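Local coordinates for protein paraflagellar rod component (Trypanosoma brucei, PDB 2Q0X) that is of unknown function but adopts an alpha/beta hydrolase fold and is probably a component of the paraflagellar rod, at residues 268-271 with 275-278; 228-233 with 281-286. All blocks are in the same frame, centred on the assembly; numbering follows the deposited sequence.

Contact 1. Residues 268-271 with 275-278; sequences TCDE and VLKA
Thr268 pairs antiparallel with Lys277 while both Leu276 and Lys277 face it, a classic beta bulge in the short hairpin of strands 268-269 and 275-277. Thr268 N donates to Lys277 O at 2.7 Å, in the plane of that carbonyl. In return Thr268 O takes two N-H groups: Leu276 N at 2.7 Å and Lys277 N at 3.1 Å, the second the straighter bond (164° at the hydrogen). The bulge shifts the register by one, so the next pair is Cys269 with Val275, a non-hydrogen-bonded one.

Those two put their side chains on the face turned to strand 135-143, where Cys269 rests on Val143 and Val275 on both Val143 and His141. Thr268 and Lys277 share the other face, CB against CB, and the extended lysine chain then leads its amine away from the hairpin. Asp270 OD1 accepts from the backbone N of Leu272 and of Arg274, two bonds that close back over the turn between the strands. Leu276 also packs on Tyr25 of the second subunit. Its CG stands anti to its own carbonyl carbon (chi1 -59°), which lays the isobutyl group along the other strand, CD1 reaching Asp270 CB at 4.0 Å.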
loop_
_atom_site.group_PDB
_atom_site.type_symbol
_atom_site.label_atom_id
_atom_site.label_comp_id
_atom_site.label_asym_id
_atom_site.label_seq_id
_atom_site.Cartn_x
_atom_site.Cartn_y
_atom_site.Cartn_z
ATOM N N THR A 268 -15.651 18.462 3.772
ATOM C CA THR A 268 -14.876 19.456 3.037
ATOM C C THR A 268 -14.157 18.727 1.894
ATOM O O THR A 268 -13.424 17.762 2.122
ATOM C CB THR A 268 -13.894 20.175 3.951
ATOM O OG1 THR A 268 -14.608 20.649 5.097
ATOM C CG2 THR A 268 -13.220 21.337 3.217
ATOM N N CYS A 269 -14.416 19.175 0.669
ATOM C CA CYS A 269 -13.867 18.559 -0.529
ATOM C C CYS A 269 -13.142 19.595 -1.362
ATOM O O CYS A 269 -13.541 20.754 -1.388
ATOM C CB CYS A 269 -14.994 17.935 -1.355
ATOM S SG CYS A 269 -16.093 16.839 -0.407
ATOM N N ASP A 270 -12.074 19.199 -2.047
ATOM C CA ASP A 270 -11.446 20.123 -2.989
ATOM C C ASP A 270 -12.248 20.110 -4.294
ATOM O O ASP A 270 -13.376 19.617 -4.314
ATOM C CB ASP A 270 -9.944 19.826 -3.167
ATOM C CG ASP A 270 -9.667 18.498 -3.840
ATOM O OD1 ASP A 270 -10.598 17.867 -4.340
ATOM O OD2 ASP A 270 -8.490 18.091 -3.870
ATOM N N GLU A 271 -11.691 20.665 -5.366
ATOM C CA GLU A 271 -12.366 20.722 -6.652
ATOM C C GLU A 271 -11.951 19.556 -7.547
ATOM O O GLU A 271 -12.223 19.566 -8.742
ATOM C CB GLU A 271 -12.073 22.059 -7.347
ATOM N N VAL A 275 -12.033 14.132 -0.641
ATOM C CA VAL A 275 -12.430 14.563 0.686
ATOM C C VAL A 275 -11.175 15.042 1.426
ATOM O O VAL A 275 -10.196 14.299 1.575
ATOM C CB VAL A 275 -13.184 13.441 1.454
ATOM C CG1 VAL A 275 -13.449 13.838 2.895
ATOM C CG2 VAL A 275 -14.481 13.126 0.754
ATOM N N LEU A 276 -11.195 16.308 1.830
ATOM C CA LEU A 276 -10.136 16.888 2.637
ATOM C C LEU A 276 -10.431 16.662 4.116
ATOM O O LEU A 276 -9.525 16.456 4.915
ATOM C CB LEU A 276 -10.019 18.396 2.363
ATOM C CG LEU A 276 -9.722 18.809 0.917
ATOM C CD1 LEU A 276 -9.748 20.345 0.778
ATOM C CD2 LEU A 276 -8.380 18.240 0.446
ATOM N N LYS A 277 -11.701 16.741 4.485
ATOM C CA LYS A 277 -12.108 16.503 5.862
ATOM C C LYS A 277 -13.534 15.971 5.841
ATOM O O LYS A 277 -14.433 16.620 5.319
ATOM C CB LYS A 277 -12.019 17.795 6.678
ATOM C CG LYS A 277 -12.207 17.620 8.201
ATOM C CD LYS A 277 -12.111 18.978 8.917
ATOM C CE LYS A 277 -12.685 18.945 10.346
ATOM N NZ LYS A 277 -12.430 20.213 11.097
ATOM N N ALA A 278 -13.723 14.776 6.382
ATOM C CA ALA A 278 -15.031 14.159 6.455
ATOM C C ALA A 278 -15.784 14.862 7.580
ATOM O O ALA A 278 -15.172 15.338 8.558
ATOM C CB ALA A 278 -14.910 12.680 6.740
#

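Contact 2. Residues 228-233 with 281-286; sequences LLMLAH and SEHVAA
The imidazole of His283 carries the methyl of Met230 over one face: Met230 CE stands 3.6 Å above the ring plane, displaced toward the rim on the side of His283 CG and ND1. The approach is a CH-pi contact, with CE 3.9 Å from the ring centroid and 24° off the normal. Met230 SD sits farther back, 5.3 Å from the same centroid and oblique to it, so the methyl does the touching. A bend at chi3 (74°) turns that methyl out of the otherwise extended thioether chain and onto the ring.

At the ring's edge both nitrogens are engaged, ND1 with the hydroxyl of Tyr56 and NE2 with Asp267 OD1. Two bonds from different sides of the rim fix the rotation of the imidazole. Phe265 meets the ring edge-to-face, and the rings of Tyr56 and His141 also come up to it.

This is a strand of the central, mostly parallel sheet of the alpha/beta hydrolase fold, with the last modelled helix, 280-299, packed against one face of it. Strand 227-232 runs between strands 135-143 and 260-264, and alternate residues turn to opposite faces: Leu228 and Met230 toward helix 280-299, Leu229 and Leu231 toward helix 200-209. In alpha/beta hydrolases a nucleophile, an acid and a histidine form the catalytic triad, the histidine in the loop after the last strand. His283 pairs with an aspartate but sits inside the helix, so the resemblance is only suggestive and no catalytic role is established.

One helical turn on from His283, Ala286 points its methyl at the strand. Leu228 reaches the helix backbone because chi1 (174°) swings its CG away from its own N, and its CD2 lies 3.7 Å from Ala286 O.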
loop_
_atom_site.group_PDB
_atom_site.type_symbol
_atom_site.label_atom_id
_atom_site.label_comp_id
_atom_site.label_asym_id
_atom_site.label_seq_id
_atom_site.Cartn_x
_atom_site.Cartn_y
_atom_site.Cartn_z
ATOM N N LEU A 228 -26.895 2.272 1.567
ATOM C CA LEU A 228 -26.710 3.651 2.009
ATOM C C LEU A 228 -25.772 4.299 1.013
ATOM O O LEU A 228 -24.663 3.846 0.819
ATOM C CB LEU A 228 -26.127 3.708 3.428
ATOM C CG LEU A 228 -25.722 5.079 4.022
ATOM C CD1 LEU A 228 -26.934 6.018 4.154
ATOM C CD2 LEU A 228 -24.993 4.922 5.400
ATOM N N LEU A 229 -26.263 5.335 0.349
ATOM C CA LEU A 229 -25.442 6.225 -0.466
ATOM C C LEU A 229 -25.088 7.466 0.346
ATOM O O LEU A 229 -25.973 8.160 0.863
ATOM C CB LEU A 229 -26.199 6.643 -1.741
ATOM C CG LEU A 229 -26.390 5.554 -2.802
ATOM C CD1 LEU A 229 -27.004 6.190 -4.019
ATOM C CD2 LEU A 229 -25.056 4.870 -3.157
ATOM N N MET A 230 -23.787 7.725 0.456
ATOM C CA MET A 230 -23.270 8.867 1.191
ATOM C C MET A 230 -22.658 9.821 0.196
ATOM O O MET A 230 -21.627 9.543 -0.380
ATOM C CB MET A 230 -22.234 8.423 2.215
ATOM C CG MET A 230 -22.749 7.378 3.194
ATOM S SD MET A 230 -21.433 6.766 4.255
ATOM C CE MET A 230 -21.228 8.171 5.358
ATOM N N LEU A 231 -23.326 10.950 -0.003
ATOM C CA LEU A 231 -22.942 11.921 -1.011
ATOM C C LEU A 231 -22.377 13.203 -0.369
ATOM O O LEU A 231 -22.910 13.700 0.622
ATOM C CB LEU A 231 -24.147 12.243 -1.896
ATOM C CG LEU A 231 -24.749 11.030 -2.604
ATOM C CD1 LEU A 231 -26.032 11.360 -3.317
ATOM C CD2 LEU A 231 -23.698 10.437 -3.571
ATOM N N ALA A 232 -21.275 13.678 -0.948
ATOM C CA ALA A 232 -20.647 14.934 -0.596
ATOM C C ALA A 232 -20.315 15.694 -1.878
ATOM O O ALA A 232 -20.291 15.117 -2.954
ATOM C CB ALA A 232 -19.377 14.679 0.199
ATOM N N HIS A 233 -20.065 16.994 -1.751
ATOM C CA HIS A 233 -19.617 17.820 -2.879
ATOM C C HIS A 233 -18.895 19.043 -2.351
ATOM O O HIS A 233 -19.138 19.445 -1.220
ATOM C CB HIS A 233 -20.820 18.241 -3.728
ATOM C CG HIS A 233 -21.860 19.017 -2.971
ATOM N ND1 HIS A 233 -21.805 20.392 -2.816
ATOM C CD2 HIS A 233 -22.995 18.614 -2.346
ATOM C CE1 HIS A 233 -22.851 20.796 -2.116
ATOM N NE2 HIS A 233 -23.593 19.741 -1.826
ATOM N N SER A 281 -18.526 13.092 12.516
ATOM C CA SER A 281 -19.664 12.745 13.359
ATOM C C SER A 281 -20.896 12.350 12.534
ATOM O O SER A 281 -21.678 11.495 12.953
ATOM C CB SER A 281 -20.026 13.944 14.241
ATOM O OG SER A 281 -20.073 13.576 15.608
ATOM N N GLU A 282 -21.094 13.027 11.401
ATOM C CA GLU A 282 -22.188 12.705 10.478
ATOM C C GLU A 282 -22.001 11.308 9.871
ATOM O O GLU A 282 -22.938 10.518 9.878
ATOM C CB GLU A 282 -22.290 13.733 9.346
ATOM C CG GLU A 282 -22.718 15.155 9.775
ATOM C CD GLU A 282 -22.674 16.139 8.598
ATOM O OE1 GLU A 282 -22.478 15.680 7.442
ATOM O OE2 GLU A 282 -22.831 17.361 8.822
ATOM N N HIS A 283 -20.797 11.010 9.371
ATOM C CA HIS A 283 -20.489 9.678 8.803
ATOM C C HIS A 283 -20.734 8.572 9.825
ATOM O O HIS A 283 -21.408 7.597 9.532
ATOM C CB HIS A 283 -19.039 9.565 8.348
ATOM C CG HIS A 283 -18.722 10.298 7.082
ATOM N ND1 HIS A 283 -17.966 9.736 6.080
ATOM C CD2 HIS A 283 -19.014 11.555 6.673
ATOM C CE1 HIS A 283 -17.832 10.606 5.093
ATOM N NE2 HIS A 283 -18.457 11.719 5.428
ATOM N N VAL A 284 -20.186 8.720 11.022
ATOM C CA VAL A 284 -20.310 7.664 12.022
ATOM C C VAL A 284 -21.782 7.418 12.360
ATOM O O VAL A 284 -22.247 6.276 12.373
ATOM C CB VAL A 284 -19.495 7.988 13.291
ATOM C CG1 VAL A 284 -19.880 7.060 14.452
ATOM C CG2 VAL A 284 -17.995 7.890 12.985
ATOM N N ALA A 285 -22.502 8.504 12.620
ATOM C CA ALA A 285 -23.906 8.448 12.981
ATOM C C ALA A 285 -24.783 7.851 11.868
ATOM O O ALA A 285 -25.650 7.044 12.150
ATOM C CB ALA A 285 -24.402 9.829 13.371
ATOM N N ALA A 286 -24.547 8.246 10.620
ATOM C CA ALA A 286 -25.316 7.735 9.480
ATOM C C ALA A 286 -25.061 6.228 9.242
ATOM O O ALA A 286 -25.985 5.465 8.948
ATOM C CB ALA A 286 -24.984 8.542 8.204
#

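In the fold
The chain reaches strand 227-232 of contact 2 first, passes through helix 241-254 and strand 260-264, forms the hairpin of contact 1, and then enters helix 280-299, which supplies the other half of contact 2. The two centres are 13 Å apart: contact 1 at the surface, contact 2 buried between sheet and helix. They meet directly, with Cys269 SG 4.0 Å from Ala232 CB and Ala278 CB 3.9 Å from His283 NE2. The hairpin therefore lies over the end of strand 227-232 and leads straight into the last modelled helix, while Asp270 makes a weak hydrogen bond to Tyr25 of the second subunit, so that the hairpin also borders the dimer partner.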